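Local coordinates for protein Abbfa_003403 (Acinetobacter baumannii, PDB 4ZXH) that probably activates a building block, condenses it with an upstream acyl or peptidyl group and releases the product, as a four-domain nonribosomal peptide synthetase, at residues A148-S154 / A293-V298; G156-R160 / G365-F369; R165-V169 / L382-L387; E371-Q377 / L389-P393. All blocks are in the same frame, centred on the assembly; numbering follows the deposited sequence.

Interaction 1. Residues A148-S154 / A293-V298; sequences ALMDFWS and ALGQFV
The aspartate of the HHxxxD motif that marks condensation domains, D151, faces the irregular loop 293-298 and meets it at G295, F297 and V298. D151 N donates to G295 O at 3.0 Å, with an N-H...O angle of 157° and the donor lying above the carbonyl plane. The carboxylate works in two directions. D151 OD2 accepts from F297 N at 3.2 Å, approached from well above the carboxylate plane (51° out of it). D151 OD1 caps helix 152-165, taking the S154 N-H nearly along its own C-O direction, 3.0 Å from S154 N. A chi1 of 52° sets CG between the backbone N and the carbonyl carbon, where OD1 can reach the helix N-H and OD2 the loop N-H. S154 OG lies 2.8 Å from D151 OD1 and equally near G295 O, so its single proton has two candidate acceptors. R285 adds a salt bridge to OD1, as is known for the motif aspartate in relatives, which suggests a mainly structural part for D151 in shaping the active-site region. H147 belongs to the same motif, and V298 lies about 7 Å (side chain to ligand) from the bound phosphopantetheine. Beyond the carboxylate, V298 CG2 rests on D151 CB at 3.7 Å. Q296, bent at chi2, folds its amide back along its own loop, and Q296 NE2 meets V298 O at 2.9 Å on an in-plane lone pair.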
loop_
_atom_site.group_PDB
_atom_site.type_symbol
_atom_site.label_atom_id
_atom_site.label_comp_id
_atom_site.label_asym_id
_atom_site.label_seq_id
_atom_site.Cartn_x
_atom_site.Cartn_y
_atom_site.Cartn_z
ATOM N N ALA A 148 19.929 -0.787 -18.704
ATOM C CA ALA A 148 20.403 -2.163 -18.524
ATOM C C ALA A 148 21.571 -2.486 -19.454
ATOM O O ALA A 148 22.381 -3.374 -19.150
ATOM C CB ALA A 148 19.272 -3.176 -18.741
ATOM N N LEU A 149 21.681 -1.763 -20.572
ATOM C CA LEU A 149 22.733 -2.048 -21.542
ATOM C C LEU A 149 24.004 -1.281 -21.207
ATOM O O LEU A 149 25.095 -1.850 -21.222
ATOM C CB LEU A 149 22.279 -1.714 -22.961
ATOM C CG LEU A 149 23.249 -2.177 -24.061
ATOM C CD1 LEU A 149 23.300 -3.725 -24.198
ATOM C CD2 LEU A 149 22.962 -1.510 -25.417
ATOM N N MET A 150 23.885 0.011 -20.915
ATOM C CA MET A 150 25.082 0.779 -20.578
ATOM C C MET A 150 24.725 1.999 -19.751
ATOM O O MET A 150 23.570 2.398 -19.681
ATOM C CB MET A 150 25.880 1.183 -21.842
ATOM C CG MET A 150 25.160 2.037 -22.915
ATOM S SD MET A 150 26.212 2.490 -24.370
ATOM C CE MET A 150 26.209 0.963 -25.277
ATOM N N ASP A 151 25.723 2.565 -19.091
ATOM C CA ASP A 151 25.511 3.745 -18.281
ATOM C C ASP A 151 25.859 5.023 -19.061
ATOM O O ASP A 151 26.229 4.974 -20.227
ATOM C CB ASP A 151 26.339 3.641 -16.998
ATOM C CG ASP A 151 27.785 3.347 -17.273
ATOM O OD1 ASP A 151 28.236 3.658 -18.395
ATOM O OD2 ASP A 151 28.476 2.816 -16.372
ATOM N N PHE A 152 25.739 6.158 -18.390
ATOM C CA PHE A 152 26.010 7.456 -18.974
ATOM C C PHE A 152 27.490 7.639 -19.320
ATOM O O PHE A 152 27.807 8.158 -20.397
ATOM C CB PHE A 152 25.549 8.550 -18.018
ATOM C CG PHE A 152 25.418 9.896 -18.654
ATOM C CD1 PHE A 152 24.429 10.138 -19.602
ATOM C CD2 PHE A 152 26.277 10.933 -18.295
ATOM C CE1 PHE A 152 24.309 11.392 -20.198
ATOM C CE2 PHE A 152 26.161 12.185 -18.877
ATOM C CZ PHE A 152 25.177 12.413 -19.832
ATOM N N TRP A 153 28.392 7.216 -18.427
ATOM C CA TRP A 153 29.823 7.272 -18.742
ATOM C C TRP A 153 30.033 6.632 -20.129
ATOM O O TRP A 153 30.793 7.152 -20.944
ATOM C CB TRP A 153 30.665 6.579 -17.653
ATOM C CG TRP A 153 32.180 6.674 -17.789
ATOM C CD1 TRP A 153 33.011 5.724 -18.302
ATOM C CD2 TRP A 153 33.028 7.755 -17.376
ATOM N NE1 TRP A 153 34.312 6.134 -18.243
ATOM C CE2 TRP A 153 34.355 7.383 -17.686
ATOM C CE3 TRP A 153 32.796 9.013 -16.803
ATOM C CZ2 TRP A 153 35.451 8.228 -17.439
ATOM C CZ3 TRP A 153 33.893 9.855 -16.558
ATOM C CH2 TRP A 153 35.197 9.454 -16.876
ATOM N N SER A 154 29.316 5.543 -20.409
ATOM C CA SER A 154 29.418 4.853 -21.699
ATOM C C SER A 154 28.909 5.715 -22.838
ATOM O O SER A 154 29.502 5.727 -23.931
ATOM C CB SER A 154 28.651 3.529 -21.679
ATOM O OG SER A 154 29.269 2.603 -20.796
ATOM N N ALA A 293 35.757 1.351 -21.305
ATOM C CA ALA A 293 34.839 0.261 -21.624
ATOM C C ALA A 293 33.380 0.693 -21.683
ATOM O O ALA A 293 32.877 1.391 -20.800
ATOM C CB ALA A 293 34.991 -0.872 -20.611
ATOM N N LEU A 294 32.691 0.263 -22.728
ATOM C CA LEU A 294 31.250 0.422 -22.747
ATOM C C LEU A 294 30.609 -0.618 -21.820
ATOM O O LEU A 294 31.077 -1.747 -21.733
ATOM C CB LEU A 294 30.718 0.261 -24.155
ATOM C CG LEU A 294 31.217 1.233 -25.195
ATOM C CD1 LEU A 294 30.743 0.746 -26.532
ATOM C CD2 LEU A 294 30.661 2.591 -24.900
ATOM N N GLY A 295 29.552 -0.233 -21.124
ATOM C CA GLY A 295 28.828 -1.169 -20.290
ATOM C C GLY A 295 28.059 -0.503 -19.170
ATOM O O GLY A 295 28.068 0.718 -19.039
ATOM N N GLN A 296 27.389 -1.314 -18.358
ATOM C CA GLN A 296 26.618 -0.807 -17.234
ATOM C C GLN A 296 27.335 -1.168 -15.929
ATOM O O GLN A 296 27.286 -2.309 -15.458
ATOM C CB GLN A 296 25.179 -1.345 -17.319
ATOM C CG GLN A 296 24.277 -1.357 -16.081
ATOM C CD GLN A 296 24.507 -0.240 -15.094
ATOM O OE1 GLN A 296 24.932 0.859 -15.446
ATOM N NE2 GLN A 296 24.173 -0.509 -13.838
ATOM N N PHE A 297 28.029 -0.171 -15.379
ATOM C CA PHE A 297 28.972 -0.361 -14.277
ATOM C C PHE A 297 28.525 0.402 -13.035
ATOM O O PHE A 297 29.121 0.283 -11.966
ATOM C CB PHE A 297 30.377 0.100 -14.679
ATOM C CG PHE A 297 31.000 -0.718 -15.770
ATOM C CD1 PHE A 297 31.594 -1.942 -15.485
ATOM C CD2 PHE A 297 31.009 -0.261 -17.077
ATOM C CE1 PHE A 297 32.179 -2.706 -16.491
ATOM C CE2 PHE A 297 31.589 -1.017 -18.091
ATOM C CZ PHE A 297 32.175 -2.240 -17.799
ATOM N N VAL A 298 27.469 1.190 -13.192
ATOM C CA VAL A 298 26.943 2.025 -12.128
ATOM C C VAL A 298 26.275 1.199 -11.029
ATOM O O VAL A 298 25.420 0.379 -11.318
ATOM C CB VAL A 298 25.928 3.017 -12.707
ATOM C CG1 VAL A 298 24.988 3.533 -11.649
ATOM C CG2 VAL A 298 26.653 4.146 -13.387
#

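Interaction 2. Residues G156-R160 / G365-F369; sequences GLLLR and GMDEF
R160 and E368 meet through complementary torsions: the arginine chain runs extended from CG to NE with CG anti to the backbone N (chi1 -174°), whereas E368 folds at chi2 (87°) and turns its carboxylate to meet it. The grip is end-on and two-pronged. R160 NH1 reaches E368 OE1 at 3.0 Å, and R160 NH2 reaches E368 OE2 at 2.7 Å. Both oxygens lie in the guanidinium plane, yet both nitrogens stand above the carboxylate plane, because the two planes are turned 43° apart. The third nitrogen, NE, is engaged by E171 O, which should limit rotation of the guanidinium. R160 NH1 also lies at the edge of the F369 ring, 3.6 Å from F369 CE2. On the same ring L159 CG touches F369 CE1 at 3.8 Å, and the two side chains pass one another running in contrary senses. M366 lays its methyl CE against R160 CB at 3.7 Å, and its SD lies in the plane of the guanidinium at the edge. L159 also lines the phospholipid pocket. A bidentate salt bridge beside apolar contacts of L159, M366 and F369 thus fastens helix 152-165, the helix that follows the condensation-domain HHxxxD motif, to the loop after strand 356-360.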
loop_
_atom_site.group_PDB
_atom_site.type_symbol
_atom_site.label_atom_id
_atom_site.label_comp_id
_atom_site.label_asym_id
_atom_site.label_seq_id
_atom_site.Cartn_x
_atom_site.Cartn_y
_atom_site.Cartn_z
ATOM N N GLY A 156 29.059 8.912 -23.056
ATOM C CA GLY A 156 30.061 9.900 -23.384
ATOM C C GLY A 156 31.193 9.306 -24.196
ATOM O O GLY A 156 31.690 9.924 -25.120
ATOM N N LEU A 157 31.608 8.102 -23.835
ATOM C CA LEU A 157 32.601 7.394 -24.608
ATOM C C LEU A 157 32.116 7.223 -26.041
ATOM O O LEU A 157 32.879 7.342 -26.994
ATOM C CB LEU A 157 32.889 6.036 -23.984
ATOM C CG LEU A 157 33.735 6.013 -22.717
ATOM C CD1 LEU A 157 33.868 4.576 -22.256
ATOM C CD2 LEU A 157 35.095 6.595 -22.991
ATOM N N LEU A 158 30.829 6.952 -26.186
ATOM C CA LEU A 158 30.289 6.634 -27.485
ATOM C C LEU A 158 30.056 7.919 -28.264
ATOM O O LEU A 158 30.416 8.027 -29.446
ATOM C CB LEU A 158 29.017 5.834 -27.320
ATOM C CG LEU A 158 28.538 5.076 -28.546
ATOM C CD1 LEU A 158 29.715 4.441 -29.250
ATOM C CD2 LEU A 158 27.535 4.015 -28.081
ATOM N N LEU A 159 29.490 8.903 -27.574
ATOM C CA LEU A 159 29.267 10.239 -28.128
ATOM C C LEU A 159 30.547 10.865 -28.678
ATOM O O LEU A 159 30.565 11.433 -29.770
ATOM C CB LEU A 159 28.674 11.145 -27.060
ATOM C CG LEU A 159 28.511 12.616 -27.417
ATOM C CD1 LEU A 159 27.747 12.755 -28.724
ATOM C CD2 LEU A 159 27.788 13.337 -26.289
ATOM N N ARG A 160 31.628 10.765 -27.919
ATOM C CA ARG A 160 32.844 11.399 -28.349
ATOM C C ARG A 160 33.373 10.677 -29.583
ATOM O O ARG A 160 33.696 11.305 -30.584
ATOM C CB ARG A 160 33.888 11.417 -27.239
ATOM C CG ARG A 160 35.123 12.221 -27.662
ATOM C CD ARG A 160 36.118 12.520 -26.565
ATOM N NE ARG A 160 36.956 13.592 -27.083
ATOM C CZ ARG A 160 36.693 14.885 -26.914
ATOM N NH1 ARG A 160 35.629 15.265 -26.196
ATOM N NH2 ARG A 160 37.489 15.799 -27.463
ATOM N N GLY A 365 36.800 15.092 -19.722
ATOM C CA GLY A 365 37.252 15.062 -21.102
ATOM C C GLY A 365 36.085 15.122 -22.071
ATOM O O GLY A 365 36.096 14.449 -23.108
ATOM N N MET A 366 35.067 15.910 -21.710
ATOM C CA MET A 366 33.942 16.210 -22.592
ATOM C C MET A 366 33.644 17.727 -22.653
ATOM O O MET A 366 32.489 18.132 -22.770
ATOM C CB MET A 366 32.685 15.448 -22.137
ATOM C CG MET A 366 32.778 13.928 -22.262
ATOM S SD MET A 366 33.003 13.282 -23.947
ATOM C CE MET A 366 33.836 11.742 -23.525
ATOM N N ASP A 367 34.680 18.562 -22.591
ATOM C CA ASP A 367 34.489 20.015 -22.563
ATOM C C ASP A 367 33.663 20.579 -23.730
ATOM O O ASP A 367 32.769 21.411 -23.512
ATOM C CB ASP A 367 35.845 20.714 -22.515
ATOM C CG ASP A 367 36.574 20.489 -21.193
ATOM O OD1 ASP A 367 35.935 20.020 -20.224
ATOM O OD2 ASP A 367 37.790 20.781 -21.121
ATOM N N GLU A 368 33.953 20.119 -24.952
ATOM C CA GLU A 368 33.214 20.532 -26.150
ATOM C C GLU A 368 31.717 20.267 -26.047
ATOM O O GLU A 368 30.931 20.925 -26.724
ATOM C CB GLU A 368 33.745 19.816 -27.402
ATOM C CG GLU A 368 35.259 19.893 -27.653
ATOM C CD GLU A 368 36.030 18.787 -26.934
ATOM O OE1 GLU A 368 35.510 18.242 -25.933
ATOM O OE2 GLU A 368 37.144 18.443 -27.376
ATOM N N PHE A 369 31.336 19.303 -25.202
ATOM C CA PHE A 369 29.950 18.847 -25.075
ATOM C C PHE A 369 29.268 19.319 -23.801
ATOM O O PHE A 369 28.123 18.937 -23.534
ATOM C CB PHE A 369 29.882 17.316 -25.105
ATOM C CG PHE A 369 30.443 16.707 -26.343
ATOM C CD1 PHE A 369 29.622 16.409 -27.416
ATOM C CD2 PHE A 369 31.797 16.430 -26.444
ATOM C CE1 PHE A 369 30.150 15.837 -28.579
ATOM C CE2 PHE A 369 32.330 15.875 -27.602
ATOM C CZ PHE A 369 31.500 15.570 -28.668
#

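Interaction 3. Residues R165-V169 / L382-L387; sequences RFGLV and LVGQDL. With PX4 (1,2-dimyristoyl-sn-glycero-3-phosphocholine), chain C.
L168 and L387 touch branch to branch, L168 CD2 lying 3.4 Å from L387 CD1, with the two side chains at about a right angle. L168 CD2 also comes to 3.4 Å from G384 N, at the turn of the facing hairpin. Nearer the backbone, L168 CB packs on L382 CG at 4.1 Å. The L387 side chain forks between two partners: with CG held between the backbone N and the carbonyl carbon (chi1 48°), CD1 goes to L168 while L387 CD2 lies 4.1 Å from F166 CD1. One face of the F166 ring carries an acyl chain of the bound phospholipid, with C28 set 3.6 Å above the plane and offset toward the rim. Hydrogen bonds across the contact are lacking, so apolar fit is what joins the segments. In the next shell, G384 N donates to L387 O at 2.8 Å and closes the turn, while G167, with positive phi, ends helix 152-165 in a Schellman motif, directly before L168. Further out, D386 OD1 is hydrogen-bonded to S52, and F166 leans on helix 56-67. The contact therefore lies where the end of helix 152-165 meets hairpin 382-391, whose strand 382-383 forms an outer edge of the six-stranded sheet.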
loop_
_atom_site.group_PDB
_atom_site.type_symbol
_atom_site.label_atom_id
_atom_site.label_comp_id
_atom_site.label_asym_id
_atom_site.label_seq_id
_atom_site.Cartn_x
_atom_site.Cartn_y
_atom_site.Cartn_z
ATOM N N ARG A 165 34.103 10.502 -35.735
ATOM C CA ARG A 165 33.845 9.861 -37.010
ATOM C C ARG A 165 33.104 10.814 -37.933
ATOM O O ARG A 165 33.284 10.776 -39.150
ATOM C CB ARG A 165 33.053 8.578 -36.822
ATOM C CG ARG A 165 33.795 7.488 -36.074
ATOM C CD ARG A 165 32.852 6.339 -35.829
ATOM N NE ARG A 165 33.387 5.323 -34.936
ATOM C CZ ARG A 165 33.728 4.094 -35.315
ATOM N NH1 ARG A 165 33.587 3.729 -36.584
ATOM N NH2 ARG A 165 34.198 3.221 -34.425
ATOM N N PHE A 166 32.297 11.691 -37.342
ATOM C CA PHE A 166 31.544 12.681 -38.109
ATOM C C PHE A 166 32.304 13.968 -38.399
ATOM O O PHE A 166 31.801 14.818 -39.128
ATOM C CB PHE A 166 30.242 13.030 -37.398
ATOM C CG PHE A 166 29.111 12.115 -37.745
ATOM C CD1 PHE A 166 28.448 12.246 -38.954
ATOM C CD2 PHE A 166 28.707 11.125 -36.867
ATOM C CE1 PHE A 166 27.407 11.407 -39.281
ATOM C CE2 PHE A 166 27.674 10.281 -37.186
ATOM C CZ PHE A 166 27.015 10.425 -38.391
ATOM N N GLY A 167 33.505 14.110 -37.843
ATOM C CA GLY A 167 34.294 15.313 -38.041
ATOM C C GLY A 167 34.011 16.492 -37.117
ATOM O O GLY A 167 34.318 17.632 -37.465
ATOM N N LEU A 168 33.451 16.228 -35.938
ATOM C CA LEU A 168 33.096 17.290 -34.990
ATOM C C LEU A 168 34.169 17.594 -33.932
ATOM O O LEU A 168 34.258 18.713 -33.441
ATOM C CB LEU A 168 31.781 16.943 -34.296
ATOM C CG LEU A 168 30.593 16.941 -35.247
ATOM C CD1 LEU A 168 29.385 16.350 -34.582
ATOM C CD2 LEU A 168 30.318 18.357 -35.680
ATOM N N VAL A 169 34.973 16.603 -33.571
ATOM C CA VAL A 169 36.069 16.824 -32.632
ATOM C C VAL A 169 37.305 16.212 -33.249
ATOM O O VAL A 169 37.194 15.353 -34.133
ATOM C CB VAL A 169 35.810 16.199 -31.221
ATOM C CG1 VAL A 169 34.632 16.867 -30.548
ATOM C CG2 VAL A 169 35.594 14.707 -31.321
ATOM N N LEU A 382 28.376 22.771 -31.952
ATOM C CA LEU A 382 29.573 22.050 -32.322
ATOM C C LEU A 382 29.562 21.950 -33.843
ATOM O O LEU A 382 28.747 21.245 -34.414
ATOM C CB LEU A 382 29.576 20.684 -31.653
ATOM C CG LEU A 382 30.832 19.839 -31.592
ATOM C CD1 LEU A 382 31.921 20.618 -30.931
ATOM C CD2 LEU A 382 30.507 18.606 -30.789
ATOM N N VAL A 383 30.435 22.698 -34.501
ATOM C CA VAL A 383 30.366 22.843 -35.940
ATOM C C VAL A 383 31.445 22.039 -36.641
ATOM O O VAL A 383 32.642 22.193 -36.372
ATOM C CB VAL A 383 30.487 24.322 -36.351
ATOM C CG1 VAL A 383 30.435 24.462 -37.867
ATOM C CG2 VAL A 383 29.389 25.132 -35.679
ATOM N N GLY A 384 31.010 21.172 -37.541
ATOM C CA GLY A 384 31.923 20.371 -38.322
ATOM C C GLY A 384 31.785 20.771 -39.766
ATOM O O GLY A 384 30.973 21.622 -40.111
ATOM N N GLN A 385 32.601 20.172 -40.616
ATOM C CA GLN A 385 32.523 20.432 -42.040
ATOM C C GLN A 385 31.133 20.080 -42.584
ATOM O O GLN A 385 30.545 20.848 -43.344
ATOM C CB GLN A 385 33.615 19.645 -42.757
ATOM C CG GLN A 385 33.458 19.539 -44.238
ATOM C CD GLN A 385 34.682 18.937 -44.911
ATOM O OE1 GLN A 385 35.551 18.329 -44.265
ATOM N NE2 GLN A 385 34.762 19.117 -46.219
ATOM N N ASP A 386 30.590 18.938 -42.176
ATOM C CA ASP A 386 29.365 18.442 -42.809
ATOM C C ASP A 386 28.079 18.764 -42.045
ATOM O O ASP A 386 27.008 18.723 -42.630
ATOM C CB ASP A 386 29.445 16.925 -43.016
ATOM C CG ASP A 386 30.513 16.518 -44.025
ATOM O OD1 ASP A 386 30.798 17.292 -44.974
ATOM O OD2 ASP A 386 31.069 15.411 -43.867
ATOM N N LEU A 387 28.182 19.070 -40.750
ATOM C CA LEU A 387 27.000 19.316 -39.923
ATOM C C LEU A 387 27.255 20.156 -38.690
ATOM O O LEU A 387 28.385 20.527 -38.390
ATOM C CB LEU A 387 26.354 17.997 -39.488
ATOM C CG LEU A 387 27.194 16.858 -38.901
ATOM C CD1 LEU A 387 27.809 17.236 -37.628
ATOM C CD2 LEU A 387 26.252 15.703 -38.608
HETATM O O1 PX4 C . 16.585 10.084 -46.210
HETATM O O2 PX4 C . 16.227 12.664 -46.109
HETATM P P1 PX4 C . 17.163 11.479 -46.120
HETATM O O3 PX4 C . 18.274 11.710 -47.271
HETATM C C1 PX4 C . 18.247 11.087 -48.557
HETATM C C2 PX4 C . 19.305 11.757 -49.440
HETATM N N1 PX4 C . 19.533 11.050 -50.719
HETATM C C3 PX4 C . 18.267 10.528 -51.264
HETATM C C4 PX4 C . 20.124 11.990 -51.688
HETATM C C5 PX4 C . 20.479 9.943 -50.516
HETATM O O4 PX4 C . 18.119 11.569 -44.818
HETATM C C6 PX4 C . 17.987 12.555 -43.789
HETATM C C7 PX4 C . 18.482 11.949 -42.480
HETATM C C8 PX4 C . 18.150 10.462 -42.580
HETATM O O5 PX4 C . 18.566 9.773 -41.405
HETATM C C9 PX4 C . 19.049 8.398 -41.461
HETATM O O6 PX4 C . 19.263 7.864 -42.536
HETATM C C10 PX4 C . 19.295 7.645 -40.179
HETATM C C11 PX4 C . 20.783 7.564 -39.869
HETATM C C12 PX4 C . 21.050 8.175 -38.501
HETATM C C13 PX4 C . 22.146 7.385 -37.800
HETATM C C14 PX4 C . 23.289 8.304 -37.400
HETATM C C15 PX4 C . 24.505 7.453 -37.087
HETATM C C16 PX4 C . 24.970 7.718 -35.669
HETATM C C17 PX4 C . 26.011 6.696 -35.253
HETATM C C18 PX4 C . 25.338 5.483 -34.611
HETATM C C19 PX4 C . 25.502 5.473 -33.101
HETATM C C20 PX4 C . 24.422 4.605 -32.465
HETATM C C21 PX4 C . 24.636 4.488 -30.956
HETATM C C22 PX4 C . 23.338 4.274 -30.192
HETATM O O7 PX4 C . 19.898 12.134 -42.322
HETATM C C23 PX4 C . 20.272 12.629 -40.991
HETATM O O8 PX4 C . 19.439 13.272 -40.382
HETATM C C24 PX4 C . 21.645 12.328 -40.383
HETATM C C25 PX4 C . 21.915 12.936 -38.995
HETATM C C26 PX4 C . 23.233 12.441 -38.369
HETATM C C27 PX4 C . 23.465 12.961 -36.937
HETATM C C28 PX4 C . 24.795 12.524 -36.314
HETATM C C29 PX4 C . 25.013 13.045 -34.883
HETATM C C30 PX4 C . 26.376 12.653 -34.292
HETATM C C31 PX4 C . 26.424 12.452 -32.757
HETATM C C32 PX4 C . 25.846 11.085 -32.359
HETATM C C33 PX4 C . 26.261 10.534 -30.987
HETATM C C34 PX4 C . 25.286 9.460 -30.494
HETATM C C35 PX4 C . 25.880 8.365 -29.603
HETATM C C36 PX4 C . 25.218 8.324 -28.234
#

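Interaction 4. Residues E371-Q377 / L389-P393; sequences ELLLPIQ and LGSFP. With K (potassium ion), chain D.
L372 and S391 meet with the leucine's CD2 branch against the strand backbone and the serine hydroxyl turned to the metal. L372 CD2 lies 3.5 Å from G390 C, while L372 CD1 packs on L389 CB at 4.2 Å. In S391 the hydroxyl is anti to the carbonyl carbon, beside the backbone N (chi1 -68°), a rotation that directs S391 OG at the potassium ion, 3.0 Å away. It is the one side-chain ligand among five protein oxygens seen at the ion; the other four are backbone carbonyls of the loop, which curls round the metal. E371 O stands 2.9 Å from the potassium and L372 O 3.0 Å from it. Further along the loop, L374 O binds the potassium at 2.9 Å and I376 O completes the protein ligands at 2.8 Å. Such all-oxygen coordination near 2.9 Å fits potassium, and here it ties a loop to a strand region of the condensation domain. That loop follows strand 356-360 of one sheet, whereas S391 follows G390 of a strand in the other, whose neighbour 40-49 presents F45 to L372. Y411, from the first of these sheets, touches E371, L374 and I376. At the far end Q377 and P393 cross at about a right angle, and the proline ring lies against the backbone of the loop, with P393 CG 3.9 Å from I376 C.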
loop_
_atom_site.group_PDB
_atom_site.type_symbol
_atom_site.label_atom_id
_atom_site.label_comp_id
_atom_site.label_asym_id
_atom_site.label_seq_id
_atom_site.Cartn_x
_atom_site.Cartn_y
_atom_site.Cartn_z
ATOM N N GLU A 371 27.960 22.298 -22.514
ATOM C CA GLU A 371 26.693 23.002 -22.618
ATOM C C GLU A 371 25.616 22.219 -23.396
ATOM O O GLU A 371 24.430 22.370 -23.110
ATOM C CB GLU A 371 26.932 24.381 -23.240
ATOM C CG GLU A 371 27.963 25.177 -22.459
ATOM C CD GLU A 371 28.072 26.620 -22.910
ATOM O OE1 GLU A 371 27.232 27.049 -23.719
ATOM O OE2 GLU A 371 29.006 27.329 -22.463
ATOM N N LEU A 372 26.016 21.371 -24.346
ATOM C CA LEU A 372 25.045 20.545 -25.087
ATOM C C LEU A 372 24.327 19.533 -24.200
ATOM O O LEU A 372 23.187 19.170 -24.468
ATOM C CB LEU A 372 25.717 19.780 -26.226
ATOM C CG LEU A 372 26.143 20.555 -27.464
ATOM C CD1 LEU A 372 26.791 19.610 -28.457
ATOM C CD2 LEU A 372 24.949 21.241 -28.079
ATOM N N LEU A 373 25.009 19.072 -23.160
ATOM C CA LEU A 373 24.506 18.004 -22.312
ATOM C C LEU A 373 23.746 18.520 -21.091
ATOM O O LEU A 373 23.214 17.732 -20.316
ATOM C CB LEU A 373 25.660 17.111 -21.855
ATOM C CG LEU A 373 26.364 16.283 -22.927
ATOM C CD1 LEU A 373 27.408 15.359 -22.314
ATOM C CD2 LEU A 373 25.343 15.479 -23.703
ATOM N N LEU A 374 23.697 19.837 -20.919
ATOM C CA LEU A 374 22.918 20.432 -19.833
ATOM C C LEU A 374 21.408 20.216 -20.029
ATOM O O LEU A 374 20.938 19.935 -21.130
ATOM C CB LEU A 374 23.228 21.928 -19.720
ATOM C CG LEU A 374 24.584 22.313 -19.126
ATOM C CD1 LEU A 374 24.777 23.816 -19.151
ATOM C CD2 LEU A 374 24.675 21.810 -17.715
ATOM N N PRO A 375 20.632 20.335 -18.950
ATOM C CA PRO A 375 19.199 20.112 -19.133
ATOM C C PRO A 375 18.495 21.385 -19.563
ATOM O O PRO A 375 17.267 21.450 -19.540
ATOM C CB PRO A 375 18.735 19.680 -17.747
ATOM C CG PRO A 375 20.018 19.425 -16.956
ATOM C CD PRO A 375 20.998 20.361 -17.529
ATOM N N ILE A 376 19.274 22.393 -19.935
ATOM C CA ILE A 376 18.727 23.669 -20.377
ATOM C C ILE A 376 19.170 23.991 -21.798
ATOM O O ILE A 376 20.232 23.530 -22.254
ATOM C CB ILE A 376 19.171 24.822 -19.477
ATOM C CG1 ILE A 376 20.685 25.001 -19.580
ATOM C CG2 ILE A 376 18.792 24.560 -18.050
ATOM C CD1 ILE A 376 21.125 26.322 -19.145
ATOM N N GLN A 377 18.365 24.790 -22.493
ATOM C CA GLN A 377 18.755 25.264 -23.810
ATOM C C GLN A 377 19.924 26.221 -23.706
ATOM O O GLN A 377 19.988 27.049 -22.800
ATOM C CB GLN A 377 17.593 25.941 -24.539
ATOM C CG GLN A 377 17.924 26.322 -25.979
ATOM C CD GLN A 377 17.568 25.237 -26.947
ATOM O OE1 GLN A 377 18.437 24.675 -27.602
ATOM N NE2 GLN A 377 16.287 24.947 -27.068
ATOM N N LEU A 389 25.815 20.531 -34.487
ATOM C CA LEU A 389 24.990 20.046 -33.362
ATOM C C LEU A 389 24.577 21.187 -32.446
ATOM O O LEU A 389 25.403 22.022 -32.090
ATOM C CB LEU A 389 25.723 18.992 -32.517
ATOM C CG LEU A 389 26.111 17.598 -33.020
ATOM C CD1 LEU A 389 26.500 16.756 -31.833
ATOM C CD2 LEU A 389 24.999 16.924 -33.783
ATOM N N GLY A 390 23.307 21.216 -32.054
ATOM C CA GLY A 390 22.813 22.211 -31.116
ATOM C C GLY A 390 22.058 21.510 -30.007
ATOM O O GLY A 390 21.843 20.301 -30.092
ATOM N N SER A 391 21.667 22.246 -28.968
ATOM C CA SER A 391 20.927 21.658 -27.849
ATOM C C SER A 391 19.551 21.225 -28.274
ATOM O O SER A 391 18.991 21.803 -29.188
ATOM C CB SER A 391 20.791 22.643 -26.684
ATOM O OG SER A 391 22.036 22.892 -26.067
ATOM N N PHE A 392 19.019 20.193 -27.615
ATOM C CA PHE A 392 17.590 19.887 -27.673
ATOM C C PHE A 392 17.171 19.170 -26.374
ATOM O O PHE A 392 17.276 17.952 -26.265
ATOM C CB PHE A 392 17.252 19.049 -28.907
ATOM C CG PHE A 392 15.770 18.895 -29.144
ATOM C CD1 PHE A 392 15.087 19.794 -29.936
ATOM C CD2 PHE A 392 15.058 17.847 -28.563
ATOM C CE1 PHE A 392 13.738 19.656 -30.152
ATOM C CE2 PHE A 392 13.704 17.702 -28.763
ATOM C CZ PHE A 392 13.037 18.603 -29.550
ATOM N N PRO A 393 16.700 19.930 -25.373
ATOM C CA PRO A 393 16.378 19.287 -24.090
ATOM C C PRO A 393 15.184 18.351 -24.159
ATOM O O PRO A 393 14.179 18.616 -24.812
ATOM C CB PRO A 393 16.079 20.469 -23.172
ATOM C CG PRO A 393 16.753 21.659 -23.844
ATOM C CD PRO A 393 16.611 21.400 -25.301
HETATM K K K D . 21.674 21.530 -23.480
#

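Overall arrangement
From the N terminus, the chain first lays down 148-154, 156-160 and 165-169, from just before helix 152-165 to just beyond it. Their partners return in the same order: 293-298 closes interaction 1 across 138 intervening residues, 365-369 closes interaction 2 across 204, and 382-387 closes interaction 3 across 212. These three loops therefore cross one another, and none is nested. Interaction 4 opens after interactions 1 and 2 have closed, but crosses interaction 3, with 382-387 falling between its two segments. Interactions 2 and 3 meet where F369 packs on L382 and V169. Interactions 1 to 3 tie helix 152-165 and its ends to three later segments, while interaction 4 ties the loop after strand 356-360 to hairpin 382-391.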